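Local coordinates for ParA (Salmonella enterica subsp. enterica serovar Newport str. SL317, PDB 3EZF), which probably binds adenine nucleotides through a P-loop ATPase-type domain and DNA through a winged helix-turn-helix region, serving plasmid partition and ADP-dependent transcriptional regulation, at residues Y112-V117 / S270-T275; H134-H139 / R386-V391; T275-A280 / G315-M320. All blocks are in the same frame, centred on the assembly; numbering follows the deposited sequence.

Contacts 1 and 3 sit in one six-stranded parallel sheet and share strand 272-277: contact 1 joins it to strand 112-116 on one side, contact 3 on the other to strand 312-317, the outermost there within this chain. T275 belongs to both. Contact 2 is helix against helix, 129-138 with 378-400. The three centres lie about 16 to 17 Å apart. Along the chain contact 1 closes before contact 3 opens, while contact 2 starts between the halves of contact 1 and ends last, bringing the C-terminal helix back to the ATPase-type core. L274 against V391 and F316 against F387 then seat that helix on the sheet.

Contact 1: residues Y112-V117 / S270-T275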
loop_
_atom_site.group_PDB
_atom_site.type_symbol
_atom_site.label_atom_id
_atom_site.label_comp_id
_atom_site.label_asym_id
_atom_site.label_seq_id
_atom_site.Cartn_x
_atom_site.Cartn_y
_atom_site.Cartn_z
ATOM N N TYR A 112 -22.929 -1.927 -15.221
ATOM C CA TYR A 112 -23.052 -0.997 -14.133
ATOM C C TYR A 112 -21.610 -0.919 -13.594
ATOM O O TYR A 112 -21.130 -1.859 -12.974
ATOM C CB TYR A 112 -24.075 -1.430 -13.051
ATOM C CG TYR A 112 -24.429 -0.259 -12.201
ATOM C CD1 TYR A 112 -23.995 -0.147 -10.876
ATOM C CD2 TYR A 112 -25.179 0.800 -12.749
ATOM C CE1 TYR A 112 -24.284 1.011 -10.125
ATOM C CE2 TYR A 112 -25.441 1.960 -12.010
ATOM C CZ TYR A 112 -24.992 2.056 -10.702
ATOM O OH TYR A 112 -25.241 3.199 -9.985
ATOM N N VAL A 113 -20.913 0.195 -13.831
ATOM C CA VAL A 113 -19.525 0.327 -13.401
ATOM C C VAL A 113 -19.357 0.977 -12.025
ATOM O O VAL A 113 -19.757 2.127 -11.805
ATOM C CB VAL A 113 -18.710 1.107 -14.445
ATOM C CG1 VAL A 113 -17.252 1.170 -14.040
ATOM C CG2 VAL A 113 -18.840 0.433 -15.768
ATOM N N ILE A 114 -18.727 0.232 -11.117
ATOM C CA ILE A 114 -18.507 0.671 -9.746
ATOM C C ILE A 114 -17.056 1.034 -9.433
ATOM O O ILE A 114 -16.189 0.173 -9.392
ATOM C CB ILE A 114 -18.965 -0.434 -8.796
ATOM C CG1 ILE A 114 -20.473 -0.647 -8.965
ATOM C CG2 ILE A 114 -18.594 -0.088 -7.376
ATOM C CD1 ILE A 114 -20.889 -2.100 -9.083
ATOM N N PHE A 115 -16.797 2.313 -9.207
ATOM C CA PHE A 115 -15.449 2.763 -8.894
ATOM C C PHE A 115 -15.242 2.617 -7.398
ATOM O O PHE A 115 -15.831 3.369 -6.624
ATOM C CB PHE A 115 -15.272 4.228 -9.287
ATOM C CG PHE A 115 -13.895 4.750 -9.029
ATOM C CD1 PHE A 115 -12.933 4.754 -10.037
ATOM C CD2 PHE A 115 -13.533 5.171 -7.754
ATOM C CE1 PHE A 115 -11.624 5.165 -9.772
ATOM C CE2 PHE A 115 -12.235 5.582 -7.474
ATOM C CZ PHE A 115 -11.276 5.580 -8.484
ATOM N N VAL A 116 -14.411 1.660 -6.986
ATOM C CA VAL A 116 -14.149 1.430 -5.561
ATOM C C VAL A 116 -13.033 2.321 -5.028
ATOM O O VAL A 116 -11.905 2.240 -5.506
ATOM C CB VAL A 116 -13.759 -0.031 -5.299
ATOM C CG1 VAL A 116 -13.780 -0.323 -3.807
ATOM C CG2 VAL A 116 -14.708 -0.951 -6.026
ATOM N N VAL A 117 -13.361 3.155 -4.035
ATOM C CA VAL A 117 -12.421 4.093 -3.413
ATOM C C VAL A 117 -11.541 3.446 -2.353
ATOM O O VAL A 117 -11.841 3.509 -1.168
ATOM C CB VAL A 117 -13.175 5.268 -2.764
ATOM C CG1 VAL A 117 -12.223 6.136 -1.950
ATOM C CG2 VAL A 117 -13.842 6.094 -3.840
ATOM N N SER A 270 -17.123 5.276 -14.682
ATOM C CA SER A 270 -17.984 4.701 -13.660
ATOM C C SER A 270 -19.232 5.519 -13.378
ATOM O O SER A 270 -19.233 6.748 -13.490
ATOM C CB SER A 270 -17.181 4.517 -12.374
ATOM O OG SER A 270 -15.917 3.952 -12.668
ATOM N N ASP A 271 -20.301 4.830 -13.000
ATOM C CA ASP A 271 -21.546 5.517 -12.705
ATOM C C ASP A 271 -21.880 5.498 -11.225
ATOM O O ASP A 271 -22.830 6.145 -10.789
ATOM C CB ASP A 271 -22.707 4.922 -13.528
ATOM C CG ASP A 271 -22.494 3.463 -13.869
ATOM O OD1 ASP A 271 -22.102 2.701 -12.962
ATOM O OD2 ASP A 271 -22.722 3.082 -15.038
ATOM N N LEU A 272 -21.078 4.778 -10.450
ATOM C CA LEU A 272 -21.296 4.675 -9.010
ATOM C C LEU A 272 -19.961 4.729 -8.249
ATOM O O LEU A 272 -19.042 3.966 -8.526
ATOM C CB LEU A 272 -22.044 3.358 -8.695
ATOM C CG LEU A 272 -22.654 3.027 -7.319
ATOM C CD1 LEU A 272 -21.984 1.795 -6.738
ATOM C CD2 LEU A 272 -22.514 4.194 -6.370
ATOM N N LEU A 273 -19.861 5.641 -7.293
ATOM C CA LEU A 273 -18.657 5.764 -6.491
ATOM C C LEU A 273 -18.888 4.984 -5.211
ATOM O O LEU A 273 -19.780 5.314 -4.438
ATOM C CB LEU A 273 -18.401 7.216 -6.123
ATOM C CG LEU A 273 -16.977 7.496 -5.649
ATOM C CD1 LEU A 273 -16.042 7.502 -6.861
ATOM C CD2 LEU A 273 -16.919 8.837 -4.958
ATOM N N LEU A 274 -18.097 3.948 -4.977
ATOM C CA LEU A 274 -18.279 3.177 -3.764
ATOM C C LEU A 274 -17.124 3.481 -2.815
ATOM O O LEU A 274 -16.001 3.033 -3.020
ATOM C CB LEU A 274 -18.365 1.685 -4.094
ATOM C CG LEU A 274 -18.786 0.739 -2.967
ATOM C CD1 LEU A 274 -19.047 -0.638 -3.529
ATOM C CD2 LEU A 274 -17.691 0.665 -1.920
ATOM N N THR A 275 -17.420 4.267 -1.782
ATOM C CA THR A 275 -16.431 4.668 -0.792
ATOM C C THR A 275 -16.513 3.927 0.532
ATOM O O THR A 275 -17.401 4.168 1.344
ATOM C CB THR A 275 -16.540 6.158 -0.438
ATOM O OG1 THR A 275 -16.335 6.954 -1.606
ATOM C CG2 THR A 275 -15.494 6.526 0.612
#
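Y112 lays one face of its ring over the carboxylate of D271: OD1 stands 3.5 Å above the ring plane, over its centre, and the two flat groups are turned only 14° apart. The first torsion of Y112 (chi1 -163°) sets the ring opposite the backbone N, and its far end then reaches L272, with CE1 3.5 Å from L272 CB. The other oxygen of the carboxylate, D271 OD2, is salt-bridged to R309, which anchors the group beneath the tyrosine. I114 and L272 run side by side in the same direction, CG1 of I114 meeting CD1 of L272 at 3.6 Å, while the CG2 branch of I114 lies against L274 CB. These are neighbouring parallel strands in the core of a P-loop NTPase-type sheet, and the chain beyond V117 probably runs into the P-loop, as in this family. Backbone bonds run from F115 N to L272 O, from L274 N to F115 O and from V117 N to L274 O, the last at 2.8 Å and almost straight (177°). V113 O accepts from both D271 N and L272 N. On the sheet face that carries F115 and L273, those two side chains also point the same way, F115 CD2 touching L273 CD1 at 3.5 Å beneath helix 261-267. The hydroxyl S270 OG lies at the edge of the F115 ring but spends its hydrogen bond on G266 O.

Contact 2: residues H134-H139 / R386-V391; sequences HALRVH and RFTKAV. With SO4 (sulfate ion), chain E; SO4 (sulfate ion), chain G.
T388 does most of the touching from its side, a single threonine pushed up against A135 and L136 in the last turn of helix 129-138 and H139 just beyond it. The two segments meet by packing alone. The T388 branches divide the work. With chi1 at -56°, OG1 sits beside the backbone N and faces the A135 methyl, OG1 lying 3.3 Å from A135 CB, while it also makes a weak hydrogen bond back to A384 O in its own helix. CG2, set opposite the backbone N, points at L136, whose leucine chain passes it at a slant. The modelled gap between the two methyls is too short to be trusted.

H139 adds a third contact. It is the first residue to leave the helix, and its imidazole swings opposite the backbone N (chi1 -169°) to reach K389 on helix 378-400. It crosses that side chain at about a right angle, NE2 coming 4.0 Å from K389 CD. NE2 is weakly hydrogen-bonded to D141.

The outer ends of the charged side chains lead away. K389 bends twice along its chain and carries NZ to a sulfate oxygen, O4, at 3.0 Å. R137, on the far side of its helix, is pinned by a salt bridge to D146 and a bond from NE to L147 O, and adds only a weak bond to a second sulfate. Both ions probably come from the crystallisation liquor. This is helix-on-helix packing at the flank of a P-loop NTPase-type core: helix 129-138, which probably follows the P-loop as in relatives, has the long C-terminal helix 378-400 packed against it.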
loop_
_atom_site.group_PDB
_atom_site.type_symbol
_atom_site.label_atom_id
_atom_site.label_comp_id
_atom_site.label_asym_id
_atom_site.label_seq_id
_atom_site.Cartn_x
_atom_site.Cartn_y
_atom_site.Cartn_z
ATOM N N HIS A 134 -16.939 -11.789 -5.120
ATOM C CA HIS A 134 -17.167 -13.193 -4.788
ATOM C C HIS A 134 -18.411 -13.395 -3.945
ATOM O O HIS A 134 -19.173 -14.320 -4.197
ATOM C CB HIS A 134 -15.946 -13.775 -4.078
ATOM C CG HIS A 134 -14.849 -14.166 -5.019
ATOM N ND1 HIS A 134 -13.605 -14.594 -4.593
ATOM C CD2 HIS A 134 -14.818 -14.216 -6.372
ATOM C CE1 HIS A 134 -12.866 -14.889 -5.641
ATOM N NE2 HIS A 134 -13.575 -14.671 -6.737
ATOM N N ALA A 135 -18.605 -12.524 -2.954
ATOM C CA ALA A 135 -19.768 -12.564 -2.065
ATOM C C ALA A 135 -21.051 -12.378 -2.871
ATOM O O ALA A 135 -21.919 -13.259 -2.891
ATOM C CB ALA A 135 -19.658 -11.457 -1.006
ATOM N N LEU A 136 -21.166 -11.226 -3.528
ATOM C CA LEU A 136 -22.334 -10.924 -4.346
ATOM C C LEU A 136 -22.714 -12.126 -5.229
ATOM O O LEU A 136 -23.887 -12.450 -5.391
ATOM C CB LEU A 136 -22.047 -9.685 -5.218
ATOM C CG LEU A 136 -21.926 -8.347 -4.470
ATOM C CD1 LEU A 136 -21.467 -7.222 -5.385
ATOM C CD2 LEU A 136 -23.275 -8.018 -3.878
ATOM N N ARG A 137 -21.701 -12.801 -5.761
ATOM C CA ARG A 137 -21.903 -13.934 -6.654
ATOM C C ARG A 137 -22.560 -15.150 -6.028
ATOM O O ARG A 137 -23.591 -15.619 -6.504
ATOM C CB ARG A 137 -20.566 -14.356 -7.277
ATOM C CG ARG A 137 -20.665 -14.785 -8.721
ATOM C CD ARG A 137 -21.279 -16.158 -8.889
ATOM N NE ARG A 137 -22.010 -16.277 -10.159
ATOM C CZ ARG A 137 -22.047 -17.373 -10.909
ATOM N NH1 ARG A 137 -21.384 -18.459 -10.541
ATOM N NH2 ARG A 137 -22.783 -17.390 -12.000
ATOM N N VAL A 138 -21.966 -15.659 -4.962
ATOM C CA VAL A 138 -22.479 -16.853 -4.329
ATOM C C VAL A 138 -23.486 -16.600 -3.237
ATOM O O VAL A 138 -23.904 -17.537 -2.565
ATOM C CB VAL A 138 -21.334 -17.674 -3.728
ATOM C CG1 VAL A 138 -20.221 -17.837 -4.750
ATOM C CG2 VAL A 138 -20.809 -16.995 -2.477
ATOM N N HIS A 139 -23.890 -15.352 -3.049
ATOM C CA HIS A 139 -24.843 -15.050 -1.989
ATOM C C HIS A 139 -26.059 -15.963 -1.997
ATOM O O HIS A 139 -26.455 -16.493 -3.036
ATOM C CB HIS A 139 -25.324 -13.605 -2.071
ATOM C CG HIS A 139 -26.091 -13.159 -0.863
ATOM N ND1 HIS A 139 -25.477 -12.684 0.277
ATOM C CD2 HIS A 139 -27.424 -13.113 -0.617
ATOM C CE1 HIS A 139 -26.398 -12.358 1.169
ATOM N NE2 HIS A 139 -27.584 -12.609 0.648
ATOM N N ARG A 386 -24.882 -10.111 5.348
ATOM C CA ARG A 386 -25.836 -9.013 5.416
ATOM C C ARG A 386 -25.263 -7.730 4.829
ATOM O O ARG A 386 -26.007 -6.860 4.366
ATOM C CB ARG A 386 -26.276 -8.790 6.863
ATOM C CG ARG A 386 -25.156 -8.934 7.874
ATOM C CD ARG A 386 -25.711 -9.346 9.218
ATOM N NE ARG A 386 -26.551 -10.536 9.092
ATOM C CZ ARG A 386 -27.169 -11.135 10.108
ATOM N NH1 ARG A 386 -27.039 -10.661 11.343
ATOM N NH2 ARG A 386 -27.925 -12.204 9.887
ATOM N N PHE A 387 -23.938 -7.615 4.851
ATOM C CA PHE A 387 -23.278 -6.442 4.297
ATOM C C PHE A 387 -23.417 -6.466 2.780
ATOM O O PHE A 387 -23.767 -5.459 2.161
ATOM C CB PHE A 387 -21.802 -6.434 4.649
ATOM C CG PHE A 387 -21.024 -5.411 3.886
ATOM C CD1 PHE A 387 -21.168 -4.059 4.172
ATOM C CD2 PHE A 387 -20.198 -5.792 2.830
ATOM C CE1 PHE A 387 -20.502 -3.098 3.423
ATOM C CE2 PHE A 387 -19.527 -4.841 2.072
ATOM C CZ PHE A 387 -19.679 -3.492 2.365
ATOM N N THR A 388 -23.117 -7.623 2.191
ATOM C CA THR A 388 -23.233 -7.810 0.755
ATOM C C THR A 388 -24.662 -7.457 0.334
ATOM O O THR A 388 -24.877 -6.570 -0.497
ATOM C CB THR A 388 -22.934 -9.268 0.378
ATOM O OG1 THR A 388 -21.642 -9.627 0.877
ATOM C CG2 THR A 388 -22.943 -9.446 -1.127
ATOM N N LYS A 389 -25.633 -8.153 0.920
ATOM C CA LYS A 389 -27.037 -7.911 0.624
ATOM C C LYS A 389 -27.309 -6.406 0.676
ATOM O O LYS A 389 -28.016 -5.862 -0.177
ATOM C CB LYS A 389 -27.917 -8.635 1.647
ATOM C CG LYS A 389 -29.424 -8.443 1.451
ATOM C CD LYS A 389 -29.972 -9.354 0.355
ATOM C CE LYS A 389 -31.407 -9.005 0.000
ATOM N NZ LYS A 389 -32.315 -9.067 1.178
ATOM N N ALA A 390 -26.734 -5.744 1.680
ATOM C CA ALA A 390 -26.891 -4.302 1.877
ATOM C C ALA A 390 -26.391 -3.505 0.671
ATOM O O ALA A 390 -27.073 -2.621 0.149
ATOM C CB ALA A 390 -26.142 -3.879 3.126
ATOM N N VAL A 391 -25.185 -3.828 0.230
ATOM C CA VAL A 391 -24.592 -3.163 -0.916
ATOM C C VAL A 391 -25.435 -3.463 -2.151
ATOM O O VAL A 391 -25.746 -2.562 -2.927
ATOM C CB VAL A 391 -23.147 -3.669 -1.142
ATOM C CG1 VAL A 391 -22.456 -2.829 -2.178
ATOM C CG2 VAL A 391 -22.378 -3.633 0.165
HETATM S S SO4 E . -34.932 -8.785 -1.507
HETATM O O1 SO4 E . -35.914 -9.245 -2.507
HETATM O O2 SO4 E . -35.484 -7.633 -0.772
HETATM O O3 SO4 E . -33.691 -8.377 -2.188
HETATM O O4 SO4 E . -34.637 -9.882 -0.565
HETATM S S SO4 G . -20.756 -18.042 -15.352
HETATM O O1 SO4 G . -20.937 -18.972 -16.482
HETATM O O2 SO4 G . -21.711 -16.926 -15.476
HETATM O O3 SO4 G . -19.377 -17.520 -15.361
HETATM O O4 SO4 G . -20.993 -18.759 -14.089
#

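Contact 3: residues T275-A280 / G315-M320; sequences TPTPPA and GFMSKM
T275 O accepts from F316 N at 3.2 Å, one of the backbone bonds that join the parallel strands 272-277 and 312-317, with T275 opposite G315, P276 opposite F316 and T277 opposite M317. The proline has no N-H to give; the next donor, T277 N, bonds to F316 O at a modelled length too short to rely on. S318 N closes the series with a weak bond to T277 O. The T277 hydroxyl OG1 is hydrogen-bonded to Y337. CA-H...O contacts such as G315 CA to T275 O supplement these.

Aromatic packing takes the face bearing P276 and F316. F316 has its CG wedged between the backbone N and the carbonyl carbon (chi1 64°), which turns the ring under the proline. P276 CA stands over one face of the ring, 4.0 Å from its centroid and 16° off its normal, in a CH-pi contact. P276 CB adds a touch at 3.5 Å to F316 CE1.

Apolar packing of the opposite face is done by M317, a chain bent at its second and third torsions. Its SD lies 3.6 Å from T277 CB and its CE reaches round toward P278. Beyond the strands, P279 CB packs on M320 CB at 4.4 Å.

Helices 281-291 and 324-337 cover the T275, T277 and M317 side, and on the other F316 meets F387 of helix 378-400 edge-to-face, at the sheet's outermost strand within this chain.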
loop_
_atom_site.group_PDB
_atom_site.type_symbol
_atom_site.label_atom_id
_atom_site.label_comp_id
_atom_site.label_asym_id
_atom_site.label_seq_id
_atom_site.Cartn_x
_atom_site.Cartn_y
_atom_site.Cartn_z
ATOM N N THR A 275 -17.420 4.267 -1.782
ATOM C CA THR A 275 -16.431 4.668 -0.792
ATOM C C THR A 275 -16.513 3.927 0.532
ATOM O O THR A 275 -17.401 4.168 1.344
ATOM C CB THR A 275 -16.540 6.158 -0.438
ATOM O OG1 THR A 275 -16.335 6.954 -1.606
ATOM C CG2 THR A 275 -15.494 6.526 0.612
ATOM N N PRO A 276 -15.595 2.995 0.759
ATOM C CA PRO A 276 -15.641 2.285 2.034
ATOM C C PRO A 276 -14.813 3.146 3.001
ATOM O O PRO A 276 -13.674 3.507 2.694
ATOM C CB PRO A 276 -14.981 0.952 1.697
ATOM C CG PRO A 276 -13.965 1.346 0.682
ATOM C CD PRO A 276 -14.711 2.311 -0.201
ATOM N N THR A 277 -15.384 3.505 4.148
ATOM C CA THR A 277 -14.661 4.333 5.118
ATOM C C THR A 277 -14.074 3.513 6.259
ATOM O O THR A 277 -14.775 2.730 6.901
ATOM C CB THR A 277 -15.566 5.426 5.723
ATOM O OG1 THR A 277 -16.096 6.240 4.671
ATOM C CG2 THR A 277 -14.769 6.311 6.674
ATOM N N PRO A 278 -12.767 3.677 6.515
ATOM C CA PRO A 278 -12.094 2.945 7.589
ATOM C C PRO A 278 -12.535 3.437 8.960
ATOM O O PRO A 278 -12.865 4.614 9.129
ATOM C CB PRO A 278 -10.617 3.239 7.338
ATOM C CG PRO A 278 -10.561 3.523 5.873
ATOM C CD PRO A 278 -11.781 4.370 5.671
ATOM N N PRO A 279 -12.540 2.536 9.960
ATOM C CA PRO A 279 -12.929 2.826 11.347
ATOM C C PRO A 279 -11.837 3.616 12.076
ATOM O O PRO A 279 -12.122 4.554 12.828
ATOM C CB PRO A 279 -13.125 1.434 11.939
ATOM C CG PRO A 279 -12.058 0.638 11.232
ATOM C CD PRO A 279 -12.218 1.106 9.795
ATOM N N ALA A 280 -10.588 3.220 11.831
ATOM C CA ALA A 280 -9.406 3.844 12.426
ATOM C C ALA A 280 -9.483 5.368 12.500
ATOM O O ALA A 280 -9.567 6.053 11.481
ATOM C CB ALA A 280 -8.161 3.423 11.650
ATOM N N GLY A 315 -21.360 5.013 0.738
ATOM C CA GLY A 315 -20.286 5.118 1.708
ATOM C C GLY A 315 -20.607 4.214 2.884
ATOM O O GLY A 315 -21.781 3.956 3.147
ATOM N N PHE A 316 -19.585 3.722 3.585
ATOM C CA PHE A 316 -19.798 2.840 4.741
ATOM C C PHE A 316 -18.527 2.565 5.557
ATOM O O PHE A 316 -17.414 2.653 5.047
ATOM C CB PHE A 316 -20.433 1.507 4.288
ATOM C CG PHE A 316 -19.557 0.675 3.379
ATOM C CD1 PHE A 316 -18.466 -0.024 3.882
ATOM C CD2 PHE A 316 -19.830 0.591 2.016
ATOM C CE1 PHE A 316 -17.657 -0.792 3.044
ATOM C CE2 PHE A 316 -19.024 -0.178 1.170
ATOM C CZ PHE A 316 -17.938 -0.870 1.687
ATOM N N MET A 317 -18.704 2.229 6.831
ATOM C CA MET A 317 -17.578 1.932 7.702
ATOM C C MET A 317 -17.097 0.509 7.469
ATOM O O MET A 317 -17.871 -0.348 7.044
ATOM C CB MET A 317 -17.987 2.107 9.160
ATOM C CG MET A 317 -18.507 3.495 9.466
ATOM S SD MET A 317 -17.481 4.789 8.713
ATOM C CE MET A 317 -16.062 4.802 9.848
ATOM N N SER A 318 -15.821 0.256 7.758
ATOM C CA SER A 318 -15.239 -1.072 7.563
ATOM C C SER A 318 -14.756 -1.733 8.868
ATOM O O SER A 318 -13.763 -1.324 9.466
ATOM C CB SER A 318 -14.082 -0.985 6.554
ATOM O OG SER A 318 -13.910 -2.205 5.845
ATOM N N LYS A 319 -15.474 -2.769 9.284
ATOM C CA LYS A 319 -15.180 -3.523 10.499
ATOM C C LYS A 319 -15.333 -2.670 11.745
ATOM O O LYS A 319 -14.899 -3.064 12.825
ATOM C CB LYS A 319 -13.769 -4.126 10.456
ATOM C CG LYS A 319 -13.719 -5.633 10.766
ATOM C CD LYS A 319 -14.409 -5.994 12.078
ATOM C CE LYS A 319 -14.580 -7.503 12.221
ATOM N NZ LYS A 319 -13.295 -8.242 12.104
ATOM N N MET A 320 -15.945 -1.500 11.590
ATOM C CA MET A 320 -16.179 -0.604 12.716
ATOM C C MET A 320 -16.486 -1.461 13.942
ATOM O O MET A 320 -17.412 -2.273 13.924
ATOM C CB MET A 320 -17.371 0.308 12.423
ATOM C CG MET A 320 -17.880 1.074 13.633
ATOM S SD MET A 320 -19.596 1.551 13.428
ATOM C CE MET A 320 -20.230 1.462 15.136
#